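Local coordinates for protein UDP-N-acetylglucosamine 3-dehydrogenase (Acidithiobacillus ferrooxidans, PDB 7BVJ) that catalyses the NAD(+)-dependent oxidation of the glucosamine 3-position of UDP-N-acetylglucosamine to a ketone, a step in making the diamino sugar of some lipid A, at residues 235-247 and 255-267. Numbering follows the deposited sequence. Where two conformers were deposited one is given.
Sequences FLNNTLHIYHRGA and GVRDEAVDLAKRD
Arg-257 N donates to His-244 O at 2.8 Å, and Arg-257 O takes the His-244 amide in return; this pair of reciprocal hydrogen bonds, repeated between Ile-242 and Glu-259, builds an antiparallel beta hairpin. Its second strand, 256-261, is the last in the mixed sheet of the C-terminal domain of this Gfo/Idh/MocA enzyme, far from the NAD site.

Alternating with those pairs, the non-hydrogen-bonded positions set side chains against one another on the face that carries His-241, Tyr-243, Asp-258 and Ala-260. Asp-258 serves two aromatic neighbours. Its OD2 receives His-241 ND1 at 2.9 Å on the syn lone pair and lies close to the imidazole plane, although the carboxylate is turned 41° from that ring. With CG anti to the backbone N (chi1 158°), the carboxylate is brought toward His-241 and the Tyr-243 ring. Asp-258 CB itself lies over one face of the Tyr-243 ring, a CH-pi contact. Tyr-243 also meets Tyr-230 of the preceding strand edge-to-face, and its side chain lies near a bound disulfonate.

On the face of Leu-240, Ile-242 and Val-261, apolar packing prevails toward the base of the hairpin. Leu-240 and Val-261 lie side by side, Leu-240 CD2 3.7 Å from Val-261 CB, and both rest on Tyr-128 of helix 124-132; Ile-242 CD1 meets Val-261 CG2.

Beyond the last direct backbone bond, from Val-261 N to Leu-240 O, the backbones diverge and waters replace the direct backbone bonds. One water joins Leu-240 N to Val-261 O, a second links Asn-238 O with Leu-263 N, and a third accepts from Asn-238 ND2 at 2.9 Å while donating to Leu-263 O at 2.6 Å.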
loop_
_atom_site.group_PDB
_atom_site.type_symbol
_atom_site.label_atom_id
_atom_site.label_comp_id
_atom_site.label_asym_id
_atom_site.label_seq_id
_atom_site.Cartn_x
_atom_site.Cartn_y
_atom_site.Cartn_z
ATOM N N PHE A 235 -3.707 -10.866 8.703
ATOM C CA PHE A 235 -4.286 -9.655 8.141
ATOM C C PHE A 235 -5.736 -9.877 7.726
ATOM O O PHE A 235 -6.599 -9.021 7.963
ATOM C CB PHE A 235 -3.459 -9.201 6.936
ATOM C CG PHE A 235 -2.149 -8.553 7.304
ATOM C CD1 PHE A 235 -0.943 -9.164 6.989
ATOM C CD2 PHE A 235 -2.127 -7.329 7.949
ATOM C CE1 PHE A 235 0.275 -8.568 7.328
ATOM C CE2 PHE A 235 -0.920 -6.718 8.295
ATOM C CZ PHE A 235 0.285 -7.338 7.980
ATOM N N LEU A 236 -6.020 -11.021 7.101
ATOM C CA LEU A 236 -7.362 -11.286 6.591
ATOM C C LEU A 236 -8.369 -11.366 7.727
ATOM O O LEU A 236 -9.395 -10.673 7.719
ATOM C CB LEU A 236 -7.363 -12.584 5.781
ATOM C CG LEU A 236 -8.004 -12.519 4.401
ATOM C CD1 LEU A 236 -7.533 -11.278 3.659
ATOM C CD2 LEU A 236 -7.661 -13.777 3.625
ATOM N N ASN A 237 -8.080 -12.196 8.725
ATOM C CA ASN A 237 -8.986 -12.396 9.842
ATOM C C ASN A 237 -8.816 -11.359 10.939
ATOM O O ASN A 237 -9.553 -11.407 11.926
ATOM C CB ASN A 237 -8.808 -13.812 10.383
ATOM C CG ASN A 237 -9.118 -14.863 9.325
ATOM O OD1 ASN A 237 -9.820 -14.583 8.354
ATOM N ND2 ASN A 237 -8.590 -16.067 9.500
ATOM N N ASN A 238 -7.887 -10.415 10.766
ATOM C CA ASN A 238 -7.654 -9.297 11.682
ATOM C C ASN A 238 -7.310 -9.772 13.098
ATOM O O ASN A 238 -7.857 -9.278 14.092
ATOM C CB ASN A 238 -8.858 -8.342 11.694
ATOM C CG ASN A 238 -8.500 -6.937 12.188
ATOM O OD1 ASN A 238 -7.593 -6.289 11.663
ATOM N ND2 ASN A 238 -9.222 -6.464 13.197
ATOM N N THR A 239 -6.368 -10.721 13.192
ATOM C CA THR A 239 -5.926 -11.219 14.492
ATOM C C THR A 239 -4.430 -11.021 14.690
ATOM O O THR A 239 -3.647 -11.083 13.740
ATOM C CB THR A 239 -6.248 -12.711 14.685
ATOM O OG1 THR A 239 -5.530 -13.492 13.724
ATOM C CG2 THR A 239 -7.750 -12.969 14.540
ATOM N N LEU A 240 -4.036 -10.818 15.953
ATOM C CA LEU A 240 -2.638 -10.604 16.309
ATOM C C LEU A 240 -2.301 -11.361 17.589
ATOM O O LEU A 240 -3.035 -11.276 18.579
ATOM C CB LEU A 240 -2.335 -9.107 16.471
ATOM C CG LEU A 240 -1.104 -8.687 17.281
ATOM C CD1 LEU A 240 0.177 -9.119 16.600
ATOM C CD2 LEU A 240 -1.110 -7.198 17.467
ATOM N N HIS A 241 -1.194 -12.101 17.566
ATOM C CA HIS A 241 -0.727 -12.859 18.723
ATOM C C HIS A 241 0.730 -12.531 18.988
ATOM O O HIS A 241 1.540 -12.532 18.060
ATOM C CB HIS A 241 -0.884 -14.363 18.507
ATOM C CG HIS A 241 -2.292 -14.831 18.635
ATOM N ND1 HIS A 241 -2.806 -15.321 19.816
ATOM C CD2 HIS A 241 -3.312 -14.839 17.745
ATOM C CE1 HIS A 241 -4.077 -15.640 19.638
ATOM N NE2 HIS A 241 -4.412 -15.349 18.395
ATOM N N ILE A 242 1.061 -12.270 20.249
ATOM C CA ILE A 242 2.411 -11.896 20.653
ATOM C C ILE A 242 2.870 -12.870 21.720
ATOM O O ILE A 242 2.221 -13.010 22.762
ATOM C CB ILE A 242 2.472 -10.453 21.170
ATOM C CG1 ILE A 242 1.953 -9.498 20.101
ATOM C CG2 ILE A 242 3.884 -10.079 21.587
ATOM C CD1 ILE A 242 1.838 -8.058 20.579
ATOM N N TYR A 243 3.981 -13.546 21.466
ATOM C CA TYR A 243 4.549 -14.494 22.409
ATOM C C TYR A 243 5.773 -13.858 23.048
ATOM O O TYR A 243 6.615 -13.286 22.344
ATOM C CB TYR A 243 4.938 -15.818 21.734
ATOM C CG TYR A 243 3.817 -16.600 21.056
ATOM C CD1 TYR A 243 2.568 -16.024 20.817
ATOM C CD2 TYR A 243 4.017 -17.915 20.639
ATOM C CE1 TYR A 243 1.551 -16.729 20.185
ATOM C CE2 TYR A 243 2.999 -18.636 20.008
ATOM C CZ TYR A 243 1.766 -18.034 19.788
ATOM O OH TYR A 243 0.739 -18.719 19.170
ATOM N N HIS A 244 5.864 -13.983 24.366
ATOM C CA HIS A 244 7.100 -13.580 25.082
ATOM C C HIS A 244 7.452 -14.696 26.063
ATOM O O HIS A 244 6.558 -15.409 26.472
ATOM C CB HIS A 244 7.005 -12.199 25.727
ATOM C CG HIS A 244 5.638 -11.847 26.178
ATOM N ND1 HIS A 244 4.934 -10.806 25.621
ATOM C CD2 HIS A 244 4.848 -12.397 27.118
ATOM C CE1 HIS A 244 3.750 -10.745 26.180
ATOM N NE2 HIS A 244 3.680 -11.705 27.113
ATOM N N ARG A 245 8.688 -14.724 26.532
ATOM C CA ARG A 245 9.108 -15.776 27.463
ATOM C C ARG A 245 8.392 -15.613 28.809
ATOM O O ARG A 245 8.531 -14.581 29.476
ATOM C CB ARG A 245 10.629 -15.760 27.630
ATOM C CG ARG A 245 11.367 -15.819 26.293
ATOM C CD ARG A 245 12.879 -15.982 26.444
ATOM N NE ARG A 245 13.613 -14.958 25.693
ATOM C CZ ARG A 245 14.470 -15.211 24.704
ATOM N NH1 ARG A 245 15.094 -14.212 24.088
ATOM N NH2 ARG A 245 14.710 -16.464 24.334
ATOM N N GLY A 246 7.622 -16.636 29.204
ATOM C CA GLY A 246 6.590 -16.470 30.221
ATOM C C GLY A 246 6.229 -17.660 31.100
ATOM O O GLY A 246 7.110 -18.315 31.669
ATOM N N ALA A 247 4.924 -17.934 31.238
ATOM C CA ALA A 247 4.379 -18.793 32.289
ATOM C C ALA A 247 3.426 -19.872 31.751
ATOM O O ALA A 247 2.373 -20.138 32.342
ATOM C CB ALA A 247 3.675 -17.953 33.354
ATOM N N GLY A 255 7.694 -22.520 28.228
ATOM C CA GLY A 255 8.204 -21.282 28.810
ATOM C C GLY A 255 7.884 -20.039 28.011
ATOM O O GLY A 255 8.747 -19.166 27.850
ATOM N N VAL A 256 6.660 -19.937 27.504
ATOM C CA VAL A 256 6.254 -18.796 26.698
ATOM C C VAL A 256 4.791 -18.480 27.001
ATOM O O VAL A 256 3.995 -19.361 27.339
ATOM C CB VAL A 256 6.515 -19.065 25.187
ATOM C CG1 VAL A 256 5.553 -18.305 24.289
ATOM C CG2 VAL A 256 7.953 -18.699 24.822
ATOM N N ARG A 257 4.466 -17.195 26.939
ATOM C CA ARG A 257 3.116 -16.684 27.099
ATOM C C ARG A 257 2.640 -16.127 25.766
ATOM O O ARG A 257 3.341 -15.321 25.132
ATOM C CB ARG A 257 3.056 -15.593 28.172
ATOM C CG ARG A 257 2.998 -16.119 29.589
ATOM C CD ARG A 257 2.157 -17.389 29.688
ATOM N NE ARG A 257 0.724 -17.118 29.772
ATOM C CZ ARG A 257 -0.166 -17.499 28.860
ATOM N NH1 ARG A 257 0.226 -18.172 27.778
ATOM N NH2 ARG A 257 -1.451 -17.207 29.032
ATOM N N ASP A 258 1.461 -16.577 25.350
ATOM C CA ASP A 258 0.811 -16.118 24.134
ATOM C C ASP A 258 -0.275 -15.131 24.529
ATOM O O ASP A 258 -1.222 -15.495 25.232
ATOM C CB ASP A 258 0.239 -17.303 23.358
ATOM C CG ASP A 258 -0.864 -16.912 22.405
ATOM O OD1 ASP A 258 -1.809 -17.710 22.247
ATOM O OD2 ASP A 258 -0.788 -15.822 21.800
ATOM N N GLU A 259 -0.120 -13.882 24.107
ATOM C CA GLU A 259 -1.107 -12.838 24.338
ATOM C C GLU A 259 -1.857 -12.597 23.034
ATOM O O GLU A 259 -1.266 -12.169 22.036
ATOM C CB GLU A 259 -0.446 -11.557 24.830
ATOM C CG GLU A 259 -1.330 -10.345 24.622
ATOM C CD GLU A 259 -0.617 -9.055 24.912
ATOM O OE1 GLU A 259 -1.266 -8.164 25.501
ATOM O OE2 GLU A 259 0.586 -8.939 24.565
ATOM N N ALA A 260 -3.136 -12.931 23.073
ATOM C CA ALA A 260 -4.071 -12.717 21.957
ATOM C C ALA A 260 -4.480 -11.250 22.007
ATOM O O ALA A 260 -5.102 -10.863 22.959
ATOM C CB ALA A 260 -5.236 -13.663 22.087
ATOM N N VAL A 261 -4.073 -10.472 21.020
ATOM C CA VAL A 261 -4.309 -9.002 21.034
ATOM C C VAL A 261 -5.694 -8.670 20.508
ATOM O O VAL A 261 -6.070 -9.055 19.425
ATOM C CB VAL A 261 -3.217 -8.181 20.333
ATOM C CG1 VAL A 261 -3.533 -6.711 20.341
ATOM C CG2 VAL A 261 -1.892 -8.395 20.978
ATOM N N ASP A 262 -6.432 -7.908 21.305
ATOM C CA ASP A 262 -7.804 -7.527 20.920
ATOM C C ASP A 262 -7.760 -6.385 19.898
ATOM O O ASP A 262 -7.607 -5.231 20.227
ATOM C CB ASP A 262 -8.712 -7.336 22.126
ATOM C CG ASP A 262 -9.244 -8.611 22.743
ATOM O OD1 ASP A 262 -9.361 -9.616 22.035
ATOM O OD2 ASP A 262 -9.538 -8.572 23.932
ATOM N N LEU A 263 -7.917 -6.762 18.656
ATOM C CA LEU A 263 -7.897 -5.775 17.535
ATOM C C LEU A 263 -9.304 -5.359 17.108
ATOM O O LEU A 263 -10.130 -6.199 16.883
ATOM C CB LEU A 263 -7.174 -6.299 16.286
ATOM C CG LEU A 263 -5.687 -6.626 16.345
ATOM C CD1 LEU A 263 -5.218 -7.174 15.015
ATOM C CD2 LEU A 263 -4.864 -5.438 16.749
ATOM N N ALA A 264 -9.496 -4.073 16.932
ATOM C CA ALA A 264 -10.765 -3.510 16.436
ATOM C C ALA A 264 -10.716 -3.458 14.909
ATOM O O ALA A 264 -9.674 -3.106 14.385
ATOM C CB ALA A 264 -10.916 -2.124 16.981
ATOM N N LYS A 265 -11.815 -3.823 14.253
ATOM C CA LYS A 265 -11.890 -3.724 12.779
ATOM C C LYS A 265 -12.279 -2.290 12.436
ATOM O O LYS A 265 -13.187 -1.803 13.049
ATOM C CB LYS A 265 -12.905 -4.697 12.160
ATOM C CG LYS A 265 -13.216 -5.980 12.918
ATOM C CD LYS A 265 -14.579 -6.625 12.592
ATOM C CE LYS A 265 -15.492 -6.841 13.787
ATOM N NZ LYS A 265 -16.861 -7.343 13.497
ATOM N N ARG A 266 -11.542 -1.632 11.551
ATOM C CA ARG A 266 -11.924 -0.307 11.074
ATOM C C ARG A 266 -11.749 -0.224 9.558
ATOM O O ARG A 266 -11.137 -1.086 8.926
ATOM C CB ARG A 266 -11.134 0.805 11.782
ATOM C CG ARG A 266 -9.774 1.087 11.194
ATOM C CD ARG A 266 -9.097 2.220 11.931
ATOM N NE ARG A 266 -7.722 2.429 11.481
ATOM C CZ ARG A 266 -6.741 2.870 12.266
ATOM N NH1 ARG A 266 -6.986 3.129 13.549
ATOM N NH2 ARG A 266 -5.511 3.039 11.776
ATOM N N ASP A 267 -12.329 0.822 8.977
ATOM C CA ASP A 267 -12.230 1.079 7.544
ATOM C C ASP A 267 -10.825 1.577 7.217
ATOM O O ASP A 267 -10.461 2.695 7.579
ATOM C CB ASP A 267 -13.286 2.106 7.142
ATOM C CG ASP A 267 -13.628 2.054 5.663
ATOM O OD1 ASP A 267 -12.718 1.870 4.814
ATOM O OD2 ASP A 267 -14.827 2.202 5.356
HETATM O O HOH W 1 -8.024 -9.112 17.088
HETATM O O HOH W 2 -11.235 -7.629 14.978
HETATM O O HOH W 3 -6.317 -11.061 17.688
#